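Side-chain contacts in Polyphosphate:AMP phosphotransferase (Pseudomonas aeruginosa PAO1, PDB 3CZP), which transfers phosphate from inorganic polyphosphate to AMP to give ADP, and less efficiently to GMP, as a magnesium-dependent homodimeric kinase with two fused PPK2 domains: residues Arg92-Leu97 / Glu136-Met141; Gln344-Arg349 / Leu372-Glu377; Arg365-Arg370 / Asp394-Leu399; Arg387-Ile392 / Val457-Thr462. One frame throughout, in Å; residues are numbered along the deposited sequence.

Contact 1 of 4, residues Arg92-Leu97 / Glu136-Met141; sequences RFWRRL and ERFERM. With EDO (1,2-ethanediol), chain G; ACT (acetate ion), chain F.
The edge of Phe138 is driven into one face of Trp94 in an offset edge-to-face aromatic pair, joining short helix 91-96 to long helix 125-144 in the N-terminal PPK2 domain, a P-loop kinase-like fold built on a five-stranded parallel sheet. The ring planes stand at 70°. Phe138 CE1 makes the contact: it lies off-centre, 3.4 Å above the indole plane and 3.6 Å from Trp94 CE2. CG of Phe138 is anti to its backbone N (chi1 177°), which sends the ring across from the other helix so that the two aromatic side chains run antiparallel past one another. Selenomethionine Met141, modelled in two conformers, meets the same indole at its edge instead: in one conformer CE sits 3.5 Å from Trp94 CZ2, the Met141 chain coming in roughly perpendicular to that of Trp94, a Met-aromatic contact with selenium in place of sulfur. The indole NE1 is hydrogen-bonded to Gln90 OE1, and Trp351 of the C-terminal domain stacks on the same ring system. Nearby, Arg95 forms a salt bridge to Glu83 of the second subunit, consistent with the dimerisation role suggested for this domain. Arg96 NH1 and NH2 pinch a single oxygen of an acetate, probably from the crystallisation liquor, each donating to O at 3.1 Å.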
# COMPACT_ATOMS: atom_id res chain seq x y z
N ARG A 92 9.78 3.79 5.87
CA ARG A 92 9.75 4.27 4.52
C ARG A 92 10.57 3.44 3.56
O ARG A 92 10.29 3.44 2.34
CB ARG A 92 10.30 5.66 4.47
CG ARG A 92 11.73 5.74 4.77
CD ARG A 92 12.18 7.22 4.76
NE ARG A 92 11.77 7.82 6.02
CZ ARG A 92 12.08 9.05 6.40
NH1 ARG A 92 12.80 9.85 5.62
NH2 ARG A 92 11.71 9.46 7.60
N PHE A 93 11.63 2.80 4.05
CA PHE A 93 12.39 1.87 3.21
C PHE A 93 11.61 0.58 3.00
O PHE A 93 11.50 0.01 1.88
CB PHE A 93 13.74 1.58 3.85
CG PHE A 93 14.58 2.80 4.04
CD1 PHE A 93 14.90 3.59 2.95
CD2 PHE A 93 15.04 3.16 5.27
CE1 PHE A 93 15.64 4.72 3.10
CE2 PHE A 93 15.81 4.31 5.41
CZ PHE A 93 16.08 5.07 4.31
N TRP A 94 11.03 0.07 4.06
CA TRP A 94 10.20 -1.19 3.93
C TRP A 94 9.08 -1.00 2.91
O TRP A 94 8.79 -1.90 2.09
CB TRP A 94 9.57 -1.58 5.29
CG TRP A 94 10.51 -2.21 6.31
CD1 TRP A 94 11.19 -1.57 7.29
CD2 TRP A 94 10.88 -3.59 6.39
NE1 TRP A 94 11.97 -2.48 7.99
CE2 TRP A 94 11.81 -3.72 7.44
CE3 TRP A 94 10.55 -4.71 5.65
CZ2 TRP A 94 12.36 -4.96 7.82
CZ3 TRP A 94 11.10 -5.95 6.04
CH2 TRP A 94 11.99 -6.04 7.10
N ARG A 95 8.48 0.18 2.92
CA ARG A 95 7.39 0.52 2.06
C ARG A 95 7.77 0.40 0.58
O ARG A 95 6.90 0.06 -0.27
CB ARG A 95 6.82 1.92 2.40
CG ARG A 95 5.85 2.40 1.39
CD ARG A 95 4.77 3.27 1.82
NE ARG A 95 5.16 4.66 1.83
CZ ARG A 95 4.30 5.66 1.90
NH1 ARG A 95 2.99 5.47 1.90
NH2 ARG A 95 4.76 6.88 1.93
N ARG A 96 9.03 0.67 0.25
CA ARG A 96 9.49 0.66 -1.17
C ARG A 96 10.32 -0.52 -1.57
O ARG A 96 10.85 -0.55 -2.70
CB ARG A 96 10.31 1.92 -1.52
CG ARG A 96 9.66 3.25 -1.23
CD ARG A 96 8.30 3.34 -1.80
NE ARG A 96 7.71 4.64 -1.43
CZ ARG A 96 6.43 5.02 -1.62
NH1 ARG A 96 5.52 4.18 -2.17
NH2 ARG A 96 6.04 6.27 -1.28
N LEU A 97 10.37 -1.56 -0.76
CA LEU A 97 11.11 -2.73 -1.17
C LEU A 97 10.48 -3.30 -2.45
O LEU A 97 9.26 -3.34 -2.55
CB LEU A 97 11.26 -3.73 -0.05
CG LEU A 97 12.01 -3.28 1.19
CD1 LEU A 97 11.97 -4.40 2.20
CD2 LEU A 97 13.51 -2.87 0.97
N GLU A 136 23.69 -3.02 9.06
CA GLU A 136 24.25 -4.35 8.90
C GLU A 136 23.16 -5.36 9.21
O GLU A 136 22.93 -6.28 8.45
CB GLU A 136 25.53 -4.51 9.74
CG GLU A 136 26.38 -5.73 9.51
CD GLU A 136 25.82 -7.02 10.12
OE1 GLU A 136 25.01 -7.01 11.07
OE2 GLU A 136 26.20 -8.07 9.59
N ARG A 137 22.44 -5.18 10.31
CA ARG A 137 21.39 -6.14 10.71
C ARG A 137 20.18 -6.17 9.69
O ARG A 137 19.61 -7.22 9.45
CB ARG A 137 20.92 -5.86 12.15
CG ARG A 137 22.00 -6.21 13.22
CD ARG A 137 21.51 -6.04 14.68
NE ARG A 137 20.60 -4.88 14.88
CZ ARG A 137 20.93 -3.64 15.28
NH1 ARG A 137 22.16 -3.32 15.58
NH2 ARG A 137 19.99 -2.72 15.40
N PHE A 138 19.77 -5.01 9.22
CA PHE A 138 18.68 -4.88 8.25
C PHE A 138 19.10 -5.62 6.97
O PHE A 138 18.43 -6.54 6.54
CB PHE A 138 18.40 -3.40 8.04
CG PHE A 138 17.36 -3.10 7.02
CD1 PHE A 138 16.09 -3.51 7.15
CD2 PHE A 138 17.69 -2.36 5.88
CE1 PHE A 138 15.15 -3.24 6.19
CE2 PHE A 138 16.74 -2.06 4.96
CZ PHE A 138 15.46 -2.50 5.11
N GLU A 139 20.26 -5.27 6.42
CA GLU A 139 20.74 -5.95 5.21
C GLU A 139 20.88 -7.44 5.37
O GLU A 139 20.54 -8.18 4.46
CB GLU A 139 22.03 -5.39 4.70
CG GLU A 139 21.81 -3.93 4.34
CD GLU A 139 22.99 -3.25 3.84
OE1 GLU A 139 24.05 -3.90 3.70
OE2 GLU A 139 22.85 -1.98 3.62
N ARG A 140 21.35 -7.86 6.54
CA ARG A 140 21.52 -9.32 6.77
C ARG A 140 20.20 -10.08 6.68
O ARG A 140 20.14 -11.21 6.15
CB ARG A 140 22.21 -9.57 8.10
CG ARG A 140 22.60 -11.01 8.36
CD ARG A 140 23.10 -11.26 9.76
NE ARG A 140 24.47 -10.77 9.83
CZ ARG A 140 25.56 -11.48 9.49
NH1 ARG A 140 25.48 -12.77 9.13
NH2 ARG A 140 26.74 -10.89 9.54
N MSE A 141 19.15 -9.46 7.22
CA MSE A 141 17.84 -10.10 7.27
C MSE A 141 17.26 -10.17 5.85
O MSE A 141 16.65 -11.15 5.47
CB MSE A 141 16.94 -9.29 8.21
CG MSE A 141 15.46 -9.66 8.18
SE MSE A 141 14.40 -8.61 9.42
CE MSE A 141 15.05 -6.84 8.94
C1 EDO G . 23.09 -13.73 4.88
O1 EDO G . 22.77 -14.68 3.85
C2 EDO G . 24.00 -14.36 5.95
O2 EDO G . 23.43 -14.36 7.28
C ACT F . 2.00 6.36 -1.94
O ACT F . 3.12 6.19 -2.43
OXT ACT F . 1.74 7.54 -1.67
CH3 ACT F . 1.04 5.24 -1.69

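Contact 2 of 4, residues Gln344-Arg349 / Leu372-Glu377; sequences QPYLWR and LVERIE
Tyr346 and Glu374 approach each other from opposite directions within the C-terminal PPK2 domain, from a type I beta turn (Pro345 to Trp348) that leads into helix 348-351 and from helix 370-377, which has a wider pi-type turn at 372-374. The van der Waals part is slight: Glu374 OE2 stops 3.7 Å from Tyr346 CE1, approaching the ring obliquely, with carboxylate and ring planes 73° apart. Glu374 is extended beyond CG, which lets its carboxylate span the gap from the helix to the turn.

The electrostatic part is loose. Arg349 NH1 lies 4.4 Å from Glu374 OE2, opposite charges beyond salt-bridge range, and Arg349 was modelled in two conformers. The firmer ionic partner of the glutamate is Arg370, whose NE meets the other oxygen, OE1; Arg370 also forms a cation-pi contact with the Tyr346 ring, so aromatic, acid and base cluster together.

Hydrogen bonds fix the tyrosine from its far end, where OH is bonded to Trp367 O and to Arg370 N, tying the turn to the start of helix 370-377. The turn itself is closed by Trp348 N donating to Pro345 O at 3.0 Å.

Flat-group packing completes the first segment. In one of the two Arg349 conformers, and so with some doubt, Tyr346 CD1 sits 3.6 Å above the middle of the Arg349 guanidinium, while Gln344 CG lies 3.5 Å above the centre of the Trp348 ring.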
# COMPACT_ATOMS: atom_id res chain seq x y z
N GLN A 344 7.34 -10.51 -0.45
CA GLN A 344 8.21 -9.57 0.33
C GLN A 344 8.82 -10.32 1.53
O GLN A 344 8.39 -11.41 1.88
CB GLN A 344 7.36 -8.44 0.80
CG GLN A 344 6.80 -7.62 -0.28
CD GLN A 344 7.83 -6.62 -0.83
OE1 GLN A 344 8.90 -6.45 -0.25
NE2 GLN A 344 7.53 -6.00 -1.93
N PRO A 345 9.87 -9.77 2.15
CA PRO A 345 10.42 -10.40 3.33
C PRO A 345 9.42 -10.39 4.50
O PRO A 345 8.57 -9.52 4.59
CB PRO A 345 11.60 -9.51 3.70
CG PRO A 345 11.35 -8.31 3.04
CD PRO A 345 10.65 -8.58 1.80
N TYR A 346 9.55 -11.39 5.35
CA TYR A 346 8.61 -11.64 6.45
C TYR A 346 8.06 -10.39 7.19
O TYR A 346 6.83 -10.24 7.29
CB TYR A 346 9.25 -12.59 7.47
CG TYR A 346 8.34 -12.96 8.62
CD1 TYR A 346 7.18 -13.73 8.41
CD2 TYR A 346 8.64 -12.58 9.91
CE1 TYR A 346 6.31 -14.07 9.48
CE2 TYR A 346 7.80 -12.94 10.97
CZ TYR A 346 6.65 -13.69 10.75
OH TYR A 346 5.83 -14.02 11.83
N LEU A 347 8.92 -9.50 7.69
CA LEU A 347 8.40 -8.37 8.54
C LEU A 347 7.69 -7.30 7.77
O LEU A 347 7.06 -6.44 8.36
CB LEU A 347 9.52 -7.73 9.36
CG LEU A 347 10.04 -8.69 10.46
CD1 LEU A 347 11.31 -8.19 11.12
CD2 LEU A 347 8.84 -9.07 11.49
N TRP A 348 7.84 -7.27 6.44
CA TRP A 348 7.14 -6.31 5.59
C TRP A 348 5.63 -6.22 5.89
O TRP A 348 5.06 -5.11 5.96
CB TRP A 348 7.41 -6.66 4.11
CG TRP A 348 6.88 -5.69 3.11
CD1 TRP A 348 7.54 -4.64 2.51
CD2 TRP A 348 5.59 -5.75 2.49
NE1 TRP A 348 6.72 -3.99 1.63
CE2 TRP A 348 5.52 -4.67 1.57
CE3 TRP A 348 4.49 -6.60 2.62
CZ2 TRP A 348 4.39 -4.43 0.79
CZ3 TRP A 348 3.37 -6.37 1.81
CH2 TRP A 348 3.33 -5.29 0.92
N ARG A 349 5.01 -7.38 6.06
CA ARG A 349 3.58 -7.46 6.34
C ARG A 349 3.23 -6.77 7.65
O ARG A 349 2.12 -6.25 7.79
CB ARG A 349 3.12 -8.92 6.37
CG ARG A 349 3.92 -9.80 7.31
CD ARG A 349 3.54 -11.26 7.16
NE ARG A 349 4.33 -11.93 6.13
CZ ARG A 349 4.43 -13.25 6.00
NH1 ARG A 349 3.79 -14.05 6.84
NH2 ARG A 349 5.18 -13.77 5.03
N LEU A 372 6.12 -19.45 16.62
CA LEU A 372 5.06 -20.25 17.20
C LEU A 372 4.53 -21.18 16.13
O LEU A 372 5.17 -22.18 15.83
CB LEU A 372 3.99 -19.35 17.81
CG LEU A 372 4.40 -18.49 19.04
CD1 LEU A 372 3.23 -17.53 19.34
CD2 LEU A 372 4.82 -19.33 20.30
N VAL A 373 3.39 -20.88 15.50
CA VAL A 373 2.83 -21.81 14.48
C VAL A 373 3.73 -22.23 13.30
O VAL A 373 3.66 -23.37 12.86
CB VAL A 373 1.45 -21.28 13.94
CG1 VAL A 373 1.58 -19.89 13.27
CG2 VAL A 373 0.81 -22.32 13.02
N GLU A 374 4.57 -21.34 12.76
CA GLU A 374 5.46 -21.73 11.67
C GLU A 374 6.50 -22.75 12.11
O GLU A 374 6.78 -23.68 11.38
CB GLU A 374 6.16 -20.52 11.06
CG GLU A 374 5.22 -19.52 10.41
CD GLU A 374 5.92 -18.40 9.60
OE1 GLU A 374 7.14 -18.40 9.41
OE2 GLU A 374 5.19 -17.53 9.12
N ARG A 375 7.10 -22.53 13.28
CA ARG A 375 8.08 -23.42 13.86
C ARG A 375 7.49 -24.82 14.01
O ARG A 375 8.03 -25.81 13.52
CB ARG A 375 8.50 -22.88 15.25
CG ARG A 375 9.24 -23.91 16.11
CD ARG A 375 9.84 -23.24 17.39
NE ARG A 375 10.11 -24.23 18.47
CZ ARG A 375 10.89 -24.00 19.54
NH1 ARG A 375 11.53 -22.84 19.69
NH2 ARG A 375 11.07 -24.94 20.46
N ILE A 376 6.34 -24.86 14.66
CA ILE A 376 5.60 -26.08 14.94
C ILE A 376 5.08 -26.82 13.72
O ILE A 376 5.21 -28.02 13.65
CB ILE A 376 4.46 -25.81 15.95
CG1 ILE A 376 5.11 -25.58 17.31
CG2 ILE A 376 3.43 -27.02 16.04
CD1 ILE A 376 4.23 -24.94 18.28
N GLU A 377 4.49 -26.13 12.75
CA GLU A 377 3.98 -26.83 11.55
C GLU A 377 5.05 -26.99 10.45
O GLU A 377 4.83 -27.75 9.50
CB GLU A 377 2.76 -26.11 10.97
CG GLU A 377 1.59 -26.00 11.90
CD GLU A 377 1.12 -27.33 12.45
OE1 GLU A 377 1.25 -28.36 11.73
OE2 GLU A 377 0.64 -27.35 13.61

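Contact 3 of 4, residues Arg365-Arg370 / Asp394-Leu399; sequences RSWYGR and DFEEQL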
# COMPACT_ATOMS: atom_id res chain seq x y z
N ARG A 365 -2.79 -11.89 16.96
CA ARG A 365 -1.66 -12.63 16.37
C ARG A 365 -0.75 -11.64 15.66
O ARG A 365 -1.14 -10.51 15.43
CB ARG A 365 -2.13 -13.75 15.47
CG ARG A 365 -3.13 -14.64 16.14
CD ARG A 365 -3.64 -15.65 15.19
NE ARG A 365 -2.69 -16.75 15.06
CZ ARG A 365 -3.01 -17.97 14.65
NH1 ARG A 365 -4.27 -18.27 14.33
NH2 ARG A 365 -2.06 -18.92 14.56
N SER A 366 0.48 -12.03 15.41
CA SER A 366 1.49 -11.03 15.16
C SER A 366 2.66 -11.67 14.47
O SER A 366 2.56 -12.79 14.00
CB SER A 366 1.94 -10.40 16.50
OG SER A 366 2.85 -11.29 17.17
N TRP A 367 3.79 -10.95 14.47
CA TRP A 367 5.04 -11.47 13.92
C TRP A 367 5.64 -12.63 14.69
O TRP A 367 6.54 -13.27 14.21
CB TRP A 367 6.09 -10.35 13.87
CG TRP A 367 6.15 -9.45 15.08
CD1 TRP A 367 6.99 -9.58 16.17
CD2 TRP A 367 5.37 -8.26 15.31
NE1 TRP A 367 6.77 -8.55 17.06
CE2 TRP A 367 5.78 -7.74 16.57
CE3 TRP A 367 4.33 -7.64 14.62
CZ2 TRP A 367 5.23 -6.62 17.12
CZ3 TRP A 367 3.77 -6.49 15.16
CH2 TRP A 367 4.22 -5.98 16.40
N TYR A 368 5.15 -12.87 15.90
CA TYR A 368 5.50 -14.06 16.69
C TYR A 368 5.05 -15.39 16.10
O TYR A 368 5.57 -16.46 16.50
CB TYR A 368 5.08 -13.87 18.15
CG TYR A 368 5.96 -12.85 18.83
CD1 TYR A 368 7.23 -13.18 19.25
CD2 TYR A 368 5.55 -11.52 18.97
CE1 TYR A 368 8.07 -12.25 19.86
CE2 TYR A 368 6.40 -10.57 19.58
CZ TYR A 368 7.66 -10.95 20.03
OH TYR A 368 8.54 -10.07 20.62
N GLY A 369 4.14 -15.33 15.13
CA GLY A 369 3.71 -16.53 14.41
C GLY A 369 4.87 -17.36 13.88
O GLY A 369 4.82 -18.57 13.92
N ARG A 370 5.91 -16.69 13.39
CA ARG A 370 7.10 -17.35 12.88
C ARG A 370 7.74 -18.32 13.89
O ARG A 370 8.15 -19.45 13.51
CB ARG A 370 8.16 -16.36 12.37
CG ARG A 370 9.42 -17.09 11.92
CD ARG A 370 10.14 -16.45 10.78
NE ARG A 370 9.44 -16.69 9.51
CZ ARG A 370 9.91 -16.26 8.35
NH1 ARG A 370 11.05 -15.58 8.29
NH2 ARG A 370 9.21 -16.48 7.26
N ASP A 394 15.15 -6.60 17.15
CA ASP A 394 15.66 -5.41 16.44
C ASP A 394 14.46 -4.55 15.96
O ASP A 394 14.45 -3.35 16.11
CB ASP A 394 16.57 -5.72 15.24
CG ASP A 394 17.89 -6.47 15.62
OD1 ASP A 394 18.38 -6.45 16.80
OD2 ASP A 394 18.46 -7.09 14.67
N PHE A 395 13.45 -5.21 15.41
CA PHE A 395 12.17 -4.58 15.03
C PHE A 395 11.53 -3.80 16.16
O PHE A 395 11.22 -2.62 16.05
CB PHE A 395 11.24 -5.71 14.54
CG PHE A 395 9.84 -5.29 14.14
CD1 PHE A 395 9.61 -4.13 13.43
CD2 PHE A 395 8.76 -6.08 14.48
CE1 PHE A 395 8.29 -3.77 13.02
CE2 PHE A 395 7.44 -5.69 14.09
CZ PHE A 395 7.22 -4.56 13.35
N GLU A 396 11.37 -4.46 17.30
CA GLU A 396 10.73 -3.87 18.47
C GLU A 396 11.52 -2.73 19.04
O GLU A 396 10.95 -1.78 19.56
CB GLU A 396 10.43 -4.93 19.53
CG GLU A 396 9.29 -5.83 19.05
CD GLU A 396 8.95 -6.96 20.00
OE1 GLU A 396 9.54 -7.05 21.09
OE2 GLU A 396 8.08 -7.76 19.59
N GLU A 397 12.85 -2.83 18.94
CA GLU A 397 13.74 -1.74 19.34
C GLU A 397 13.62 -0.53 18.46
O GLU A 397 13.67 0.59 18.96
CB GLU A 397 15.17 -2.24 19.36
CG GLU A 397 16.19 -1.20 19.61
CD GLU A 397 17.61 -1.76 19.56
OE1 GLU A 397 18.07 -2.15 18.44
OE2 GLU A 397 18.24 -1.82 20.65
N GLN A 398 13.52 -0.74 17.13
CA GLN A 398 13.26 0.34 16.18
C GLN A 398 11.96 1.08 16.58
O GLN A 398 11.89 2.30 16.55
CB GLN A 398 13.14 -0.16 14.71
CG GLN A 398 14.41 -0.73 13.98
CD GLN A 398 15.51 0.33 13.79
OE1 GLN A 398 16.60 0.22 14.37
NE2 GLN A 398 15.22 1.38 12.97
N LEU A 399 10.91 0.34 16.92
CA LEU A 399 9.63 0.92 17.29
C LEU A 399 9.80 1.73 18.62
O LEU A 399 9.41 2.89 18.70
CB LEU A 399 8.56 -0.19 17.44
CG LEU A 399 8.20 -1.09 16.26
CD1 LEU A 399 7.06 -2.07 16.69
CD2 LEU A 399 7.87 -0.23 14.93
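Glu396 OE2 receives two donors, Trp367 NE1 and Tyr368 OH, bringing the two adjacent aromatics of the loop after strand 360-364 onto helix 382-402 of the C-terminal PPK2 domain. The indole bond is nearly straight, 3.0 Å from NE1 to OE2 at 168°; it lies in the ring plane and uses the anti lone pair. Tyr368 OH is 2.6 Å from the same OE2, reaching it on the syn side but 27° out of the carboxylate plane. Beside these two hydrogen bonds, Phe395 points its edge at the Trp367 face opposite Ser366 CB: CE2 stands 3.5 Å above the centre of the indole, a T-shaped stack with planes at 79°. Trp367 CG lies between the backbone N and carbonyl carbon (chi1 43°), the crowded position, which aims the indole at the helix.

Farther out, Ser366 OG accepts from Tyr368 N at 3.1 Å, an ST turn that shapes the loop, and is itself bonded to Glu306 OE2. Lys408 NZ bridges Glu396 OE1 and Tyr368 OH. Both oxygens of this buried acid therefore have partners, and the nearby ammonium probably favours its carboxylate form.

Contact 4 of 4, residues Arg387-Ile392 / Val457-Thr462; sequences RAYGEI and VDRTST
Arg459 lies across one face of the Tyr389 ring, its chain crossing the tyrosine obliquely. Its CB starts the contact, 3.9 Å from Tyr389 CD1 and almost as near to the tyrosine CB. CG follows over the middle of the ring, 4.3 Å above the plane. The chain then bends at chi2 and chi3, which carries NE along the other flank of the same face, 4.0 Å from Tyr389 CE2. The guanidinium beyond it is turned 70° against the ring; CZ is 5.2 Å from the ring centroid, at most a weak cation-pi attraction. At the tip, NH1 has long ion pairs with Asp458 and Asp455. This residue has two modelled conformers, so the outer atoms are the less certain part.

Thr460 CG2 meets the edge of the same ring. It lies near the ring plane, 3.7 Å from Tyr389 O and 3.9 Å from CD1, and also reaches Ile392 CG2 at 4.3 Å. Thr460 OG1 is hydrogen-bonded to Met456 O and Trp467 NE1.

In the C-terminal PPK2 domain, a P-loop NTPase-type fold, the contact thus joins the middle of helix 382-402 to the C-terminal end of helix 446-460, where Arg459 O is bonded to Asn393 ND2; Tyr389 also touches Val371 of helix 370-377, and Ser461 OG bonds to the backbone N of Trp467 as strand 467-471 begins.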
# COMPACT_ATOMS: atom_id res chain seq x y z
N ARG A 387 16.70 -17.37 13.63
CA ARG A 387 17.12 -15.99 13.38
C ARG A 387 16.02 -14.98 13.65
O ARG A 387 16.30 -13.80 13.82
CB ARG A 387 17.70 -15.83 11.98
CG ARG A 387 16.76 -16.07 10.81
CD ARG A 387 17.44 -15.91 9.46
NE ARG A 387 16.50 -16.33 8.42
CZ ARG A 387 15.61 -15.56 7.80
NH1 ARG A 387 15.47 -14.29 8.11
NH2 ARG A 387 14.80 -16.09 6.89
N ALA A 388 14.77 -15.43 13.71
CA ALA A 388 13.60 -14.55 13.93
C ALA A 388 13.57 -13.80 15.28
O ALA A 388 13.09 -12.67 15.35
CB ALA A 388 12.28 -15.29 13.73
N TYR A 389 14.07 -14.45 16.33
CA TYR A 389 14.09 -13.85 17.66
C TYR A 389 14.86 -12.54 17.66
O TYR A 389 14.37 -11.51 18.13
CB TYR A 389 14.70 -14.82 18.68
CG TYR A 389 13.98 -16.14 18.78
CD1 TYR A 389 12.71 -16.22 19.34
CD2 TYR A 389 14.56 -17.31 18.31
CE1 TYR A 389 12.05 -17.43 19.44
CE2 TYR A 389 13.91 -18.52 18.40
CZ TYR A 389 12.65 -18.57 18.97
OH TYR A 389 11.99 -19.78 19.06
N GLY A 390 16.08 -12.58 17.12
CA GLY A 390 16.94 -11.37 17.04
C GLY A 390 16.38 -10.31 16.13
O GLY A 390 16.41 -9.13 16.43
N GLU A 391 15.91 -10.75 14.98
CA GLU A 391 15.12 -9.91 14.06
C GLU A 391 13.92 -9.21 14.74
O GLU A 391 13.67 -8.02 14.53
CB GLU A 391 14.65 -10.78 12.88
CG GLU A 391 15.78 -11.10 11.97
CD GLU A 391 15.48 -12.08 10.88
OE1 GLU A 391 14.38 -12.68 10.84
OE2 GLU A 391 16.38 -12.20 10.03
N ILE A 392 13.16 -9.97 15.53
CA ILE A 392 11.99 -9.42 16.21
C ILE A 392 12.40 -8.34 17.20
O ILE A 392 11.79 -7.28 17.28
CB ILE A 392 11.20 -10.51 16.95
CG1 ILE A 392 10.40 -11.36 15.95
CG2 ILE A 392 10.28 -9.90 17.99
CD1 ILE A 392 9.83 -12.63 16.55
N VAL A 457 9.58 -16.25 25.04
CA VAL A 457 9.70 -15.40 26.22
C VAL A 457 11.16 -15.23 26.69
O VAL A 457 11.64 -14.10 26.89
CB VAL A 457 8.75 -15.92 27.35
CG1 VAL A 457 8.93 -15.09 28.66
CG2 VAL A 457 7.30 -15.89 26.85
N ASP A 458 11.90 -16.32 26.82
CA ASP A 458 13.31 -16.21 27.09
C ASP A 458 14.10 -15.31 26.13
O ASP A 458 14.94 -14.51 26.56
CB ASP A 458 13.95 -17.59 27.04
CG ASP A 458 15.44 -17.54 27.28
OD1 ASP A 458 15.84 -17.17 28.42
OD2 ASP A 458 16.21 -17.87 26.35
N ARG A 459 13.86 -15.44 24.82
CA ARG A 459 14.71 -14.80 23.84
C ARG A 459 14.22 -13.39 23.45
O ARG A 459 14.98 -12.59 22.91
CB ARG A 459 14.83 -15.69 22.59
CG ARG A 459 15.02 -17.19 22.86
CD ARG A 459 16.37 -17.76 22.49
NE ARG A 459 16.19 -18.98 21.70
CZ ARG A 459 16.09 -20.22 22.17
NH1 ARG A 459 16.18 -20.48 23.47
NH2 ARG A 459 15.89 -21.22 21.31
N THR A 460 12.94 -13.08 23.69
CA THR A 460 12.36 -11.79 23.22
C THR A 460 11.63 -11.02 24.33
O THR A 460 11.00 -10.01 24.06
CB THR A 460 11.36 -11.96 21.99
OG1 THR A 460 10.24 -12.77 22.38
CG2 THR A 460 12.03 -12.63 20.75
N SER A 461 11.68 -11.49 25.56
CA SER A 461 11.16 -10.64 26.66
C SER A 461 12.28 -9.75 27.13
O SER A 461 13.09 -10.17 27.92
CB SER A 461 10.63 -11.45 27.80
OG SER A 461 9.93 -10.57 28.67
N THR A 462 12.35 -8.54 26.57
CA THR A 462 13.49 -7.67 26.73
C THR A 462 13.10 -6.55 27.68
O THR A 462 11.94 -6.39 27.96
CB THR A 462 13.93 -7.06 25.36
OG1 THR A 462 12.85 -6.35 24.76
CG2 THR A 462 14.39 -8.14 24.40

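How the contacts relate
Contact 1 belongs to the N-terminal PPK2 domain and comes first along the chain; contacts 2, 3 and 4 lie in the second. Contacts 3 and 4 share helix 382-402, with centres about 8 Å apart, and Ile392 packs on both Trp367 and Tyr368. Contacts 2 and 3 alternate along the chain, about 10 Å apart between centres. Contact 1 lies about 14 to 18 Å, centre to centre, from the others, yet touches all three: Arg137 forms a salt bridge with Asp394, Leu97 O bonds to Gln344 NE2, and Met141 packs against Leu347 and Glu391. Gln344, Leu347, Asp394 and Glu391 thus face the seemingly inactive first domain, while 372-377 and 457-462 lie farther into the second.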